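Local coordinates for protein argininosuccinate lyase (PDB 6RXA) that belongs to the aspartase/fumarase superfamily as an EDDS lyase, a C-N lyase, and probably splits argininosuccinate into fumarate and arginine, at residues A[42-47]-A[74-79]. The protein carries 2 engineered substitutions. Numbering follows the deposited sequence.
Sequences YDSQIH and QVDELA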
ATOM      1  N   TYR A  42     -14.822   7.517  26.179  1.00 16.74           N
ATOM      2  CA  TYR A  42     -15.769   8.243  25.338  1.00 16.26           C
ATOM      3  C   TYR A  42     -17.111   7.526  25.275  1.00 16.57           C
ATOM      4  O   TYR A  42     -18.167   8.171  25.331  1.00 16.53           O
ATOM      5  CB  TYR A  42     -15.179   8.430  23.938  1.00 15.28           C
ATOM      6  CG  TYR A  42     -13.885   9.208  23.969  1.00 15.56           C
ATOM      7  CD1 TYR A  42     -13.885  10.592  24.087  1.00 16.05           C
ATOM      8  CD2 TYR A  42     -12.662   8.560  23.921  1.00 15.93           C
ATOM      9  CE1 TYR A  42     -12.696  11.311  24.141  1.00 16.60           C
ATOM     10  CE2 TYR A  42     -11.467   9.281  23.973  1.00 15.99           C
ATOM     11  CZ  TYR A  42     -11.494  10.645  24.089  1.00 17.10           C
ATOM     12  OH  TYR A  42     -10.300  11.341  24.127  1.00 19.30           O
ATOM     13  N   ASP A  43     -17.089   6.196  25.149  1.00 16.40           N
ATOM     14  CA  ASP A  43     -18.328   5.431  25.235  1.00 17.30           C
ATOM     15  C   ASP A  43     -19.085   5.763  26.514  1.00 17.52           C
ATOM     16  O   ASP A  43     -20.313   5.901  26.496  1.00 16.79           O
ATOM     17  CB  ASP A  43     -18.044   3.926  25.183  1.00 18.92           C
ATOM     18  CG  ASP A  43     -17.783   3.413  23.771  1.00 22.57           C
ATOM     19  OD1 ASP A  43     -17.708   4.211  22.819  1.00 23.54           O
ATOM     20  OD2 ASP A  43     -17.655   2.182  23.615  1.00 25.52           O
ATOM     21  N   SER A  44     -18.366   5.903  27.639  1.00 17.60           N
ATOM     22  CA  SER A  44     -19.014   6.209  28.914  1.00 19.47           C
ATOM     23  C   SER A  44     -19.658   7.592  28.894  1.00 17.36           C
ATOM     24  O   SER A  44     -20.733   7.792  29.474  1.00 17.95           O
ATOM     25  CB  SER A  44     -18.007   6.093  30.060  1.00 31.91           C
ATOM     26  OG  SER A  44     -17.755   4.737  30.375  1.00 55.35           O
ATOM     27  N   GLN A  45     -19.010   8.559  28.246  1.00 16.70           N
ATOM     28  CA  GLN A  45     -19.619   9.870  28.065  1.00 16.57           C
ATOM     29  C   GLN A  45     -20.861   9.773  27.190  1.00 15.08           C
ATOM     30  O   GLN A  45     -21.875  10.432  27.463  1.00 15.60           O
ATOM     31  CB  GLN A  45     -18.604  10.834  27.458  1.00 17.93           C
ATOM     32  CG  GLN A  45     -17.503  11.220  28.423  1.00 21.07           C
ATOM     33  CD  GLN A  45     -18.026  11.947  29.650  1.00 24.81           C
ATOM     34  OE1 GLN A  45     -18.485  13.087  29.559  1.00 27.02           O
ATOM     35  NE2 GLN A  45     -17.960  11.289  30.805  1.00 25.68           N
ATOM     36  N   ILE A  46     -20.807   8.949  26.143  1.00 14.70           N
ATOM     37  CA  ILE A  46     -21.970   8.766  25.276  1.00 14.93           C
ATOM     38  C   ILE A  46     -23.149   8.199  26.056  1.00 15.46           C
ATOM     39  O   ILE A  46     -24.292   8.630  25.870  1.00 14.88           O
ATOM     40  CB  ILE A  46     -21.593   7.906  24.057  1.00 15.04           C
ATOM     41  CG1 ILE A  46     -20.631   8.693  23.159  1.00 15.26           C
ATOM     42  CG2 ILE A  46     -22.840   7.431  23.327  1.00 15.00           C
ATOM     43  CD1 ILE A  46     -19.938   7.819  22.115  1.00 16.65           C
ATOM     44  N   HIS A  47     -22.901   7.226  26.937  1.00 15.81           N
ATOM     45  CA  HIS A  47     -24.005   6.688  27.729  1.00 16.15           C
ATOM     46  C   HIS A  47     -24.690   7.799  28.514  1.00 16.63           C
ATOM     47  O   HIS A  47     -25.922   7.856  28.595  1.00 16.62           O
ATOM     48  CB  HIS A  47     -23.516   5.626  28.712  1.00 15.95           C
ATOM     49  CG  HIS A  47     -22.833   4.467  28.070  1.00 17.67           C
ATOM     50  ND1 HIS A  47     -23.170   4.000  26.820  1.00 18.03           N
ATOM     51  CD2 HIS A  47     -21.814   3.687  28.503  1.00 18.76           C
ATOM     52  CE1 HIS A  47     -22.389   2.981  26.511  1.00 18.80           C
ATOM     53  NE2 HIS A  47     -21.555   2.774  27.512  1.00 17.67           N
ATOM     54  N   GLN A  74     -20.438   3.847  38.914  1.00 20.53           N
ATOM     55  CA  GLN A  74     -19.946   2.649  39.588  1.00 20.79           C
ATOM     56  C   GLN A  74     -19.291   1.685  38.602  1.00 20.14           C
ATOM     57  O   GLN A  74     -18.218   1.142  38.879  1.00 21.74           O
ATOM     58  CB  GLN A  74     -21.088   1.957  40.333  1.00 23.28           C
ATOM     59  CG  GLN A  74     -21.735   2.794  41.429  1.00 28.04           C
ATOM     60  CD  GLN A  74     -22.936   2.087  42.043  1.00 41.20           C
ATOM     61  OE1 GLN A  74     -22.788   1.052  42.689  1.00 52.33           O
ATOM     62  NE2 GLN A  74     -24.128   2.633  41.825  1.00 42.63           N
ATOM     63  N   VAL A  75     -19.909   1.457  37.438  1.00 18.37           N
ATOM     64  CA  VAL A  75     -19.329   0.507  36.491  1.00 18.62           C
ATOM     65  C   VAL A  75     -18.050   1.067  35.877  1.00 18.97           C
ATOM     66  O   VAL A  75     -17.084   0.332  35.643  1.00 19.19           O
ATOM     67  CB  VAL A  75     -20.355   0.072  35.433  1.00 19.16           C
ATOM     68  CG1 VAL A  75     -19.744  -0.949  34.507  1.00 20.23           C
ATOM     69  CG2 VAL A  75     -21.588  -0.529  36.102  1.00 19.41           C
ATOM     70  N   ASP A  76     -18.010   2.380  35.630  1.00 18.75           N
ATOM     71  CA  ASP A  76     -16.777   2.996  35.159  1.00 20.01           C
ATOM     72  C   ASP A  76     -15.626   2.701  36.118  1.00 20.63           C
ATOM     73  O   ASP A  76     -14.506   2.402  35.684  1.00 21.71           O
ATOM     74  CB  ASP A  76     -16.969   4.506  35.012  1.00 21.49           C
ATOM     75  CG  ASP A  76     -17.821   4.901  33.804  1.00 21.65           C
ATOM     76  OD1 ASP A  76     -18.170   4.042  32.963  1.00 21.53           O
ATOM     77  OD2 ASP A  76     -18.144   6.105  33.705  1.00 22.57           O
ATOM     78  N   GLU A  77     -15.883   2.780  37.428  1.00 21.88           N
ATOM     79  CA  GLU A  77     -14.827   2.502  38.397  1.00 24.24           C
ATOM     80  C   GLU A  77     -14.390   1.042  38.327  1.00 24.02           C
ATOM     81  O   GLU A  77     -13.194   0.747  38.394  1.00 24.96           O
ATOM     82  CB  GLU A  77     -15.281   2.885  39.805  1.00 31.66           C
ATOM     83  CG  GLU A  77     -14.289   2.467  40.876  1.00 53.18           C
ATOM     84  CD  GLU A  77     -13.957   3.584  41.836  1.00 86.30           C
ATOM     85  OE1 GLU A  77     -14.875   4.065  42.533  1.00 99.78           O
ATOM     86  OE2 GLU A  77     -12.777   3.983  41.886  1.00 99.50           O
ATOM     87  N   LEU A  78     -15.342   0.115  38.179  1.00 21.71           N
ATOM     88  CA  LEU A  78     -14.989  -1.292  38.011  1.00 22.70           C
ATOM     89  C   LEU A  78     -14.132  -1.498  36.771  1.00 23.46           C
ATOM     90  O   LEU A  78     -13.161  -2.264  36.789  1.00 24.84           O
ATOM     91  CB  LEU A  78     -16.250  -2.144  37.885  1.00 23.05           C
ATOM     92  CG  LEU A  78     -17.158  -2.248  39.102  1.00 25.85           C
ATOM     93  CD1 LEU A  78     -18.376  -3.058  38.767  1.00 24.87           C
ATOM     94  CD2 LEU A  78     -16.409  -2.880  40.260  1.00 29.24           C
ATOM     95  N   ALA A  79     -14.498  -0.838  35.671  1.00 22.80           N
ATOM     96  CA  ALA A  79     -13.791  -0.999  34.412  1.00 22.21           C
ATOM     97  C   ALA A  79     -12.384  -0.418  34.438  1.00 23.08           C
ATOM     98  O   ALA A  79     -11.572  -0.787  33.588  1.00 23.98           O
ATOM     99  CB  ALA A  79     -14.616  -0.359  33.295  1.00 21.95           C
TER
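Ser44 and Asp76 mark the nearest approach of two helical segments running in roughly opposite directions, their CA atoms 7.4 Å apart. Both side chains point into the gap, and they make the whole contact between 42-47 and 74-79, which buries just 72 Å². Ser44 OG donates a hydrogen bond of 2.7 Å to Asp76 OD1, coming from above the carboxylate plane, 43° out of it. Ser44 CB follows on the same approach, equally far (3.6 Å) from Asp76 OD1 and OD2, so the serine lies across the carboxylate. Asp76 reaches it with CG anti to its own carbonyl carbon (chi1 -74°). Helices 35-56 and 62-79 follow one another in the chain as a helical hairpin, away from the substrate-binding residues, and this polar pair bridges its two arms. Both carboxylate oxygens have further partners: OD1 also takes the hydroxyl of Tyr91 on helix 88-99, while OD2 forms a salt bridge with Arg48, one turn beyond Ser44. An alanine in place of Asp76 would remove the carboxylate and would probably leave Arg48 without this countercharge and the Ser44 hydroxyl free to turn. The side chains of Asp76 and Ala79 also rest on Phe40, a turn before Ser44.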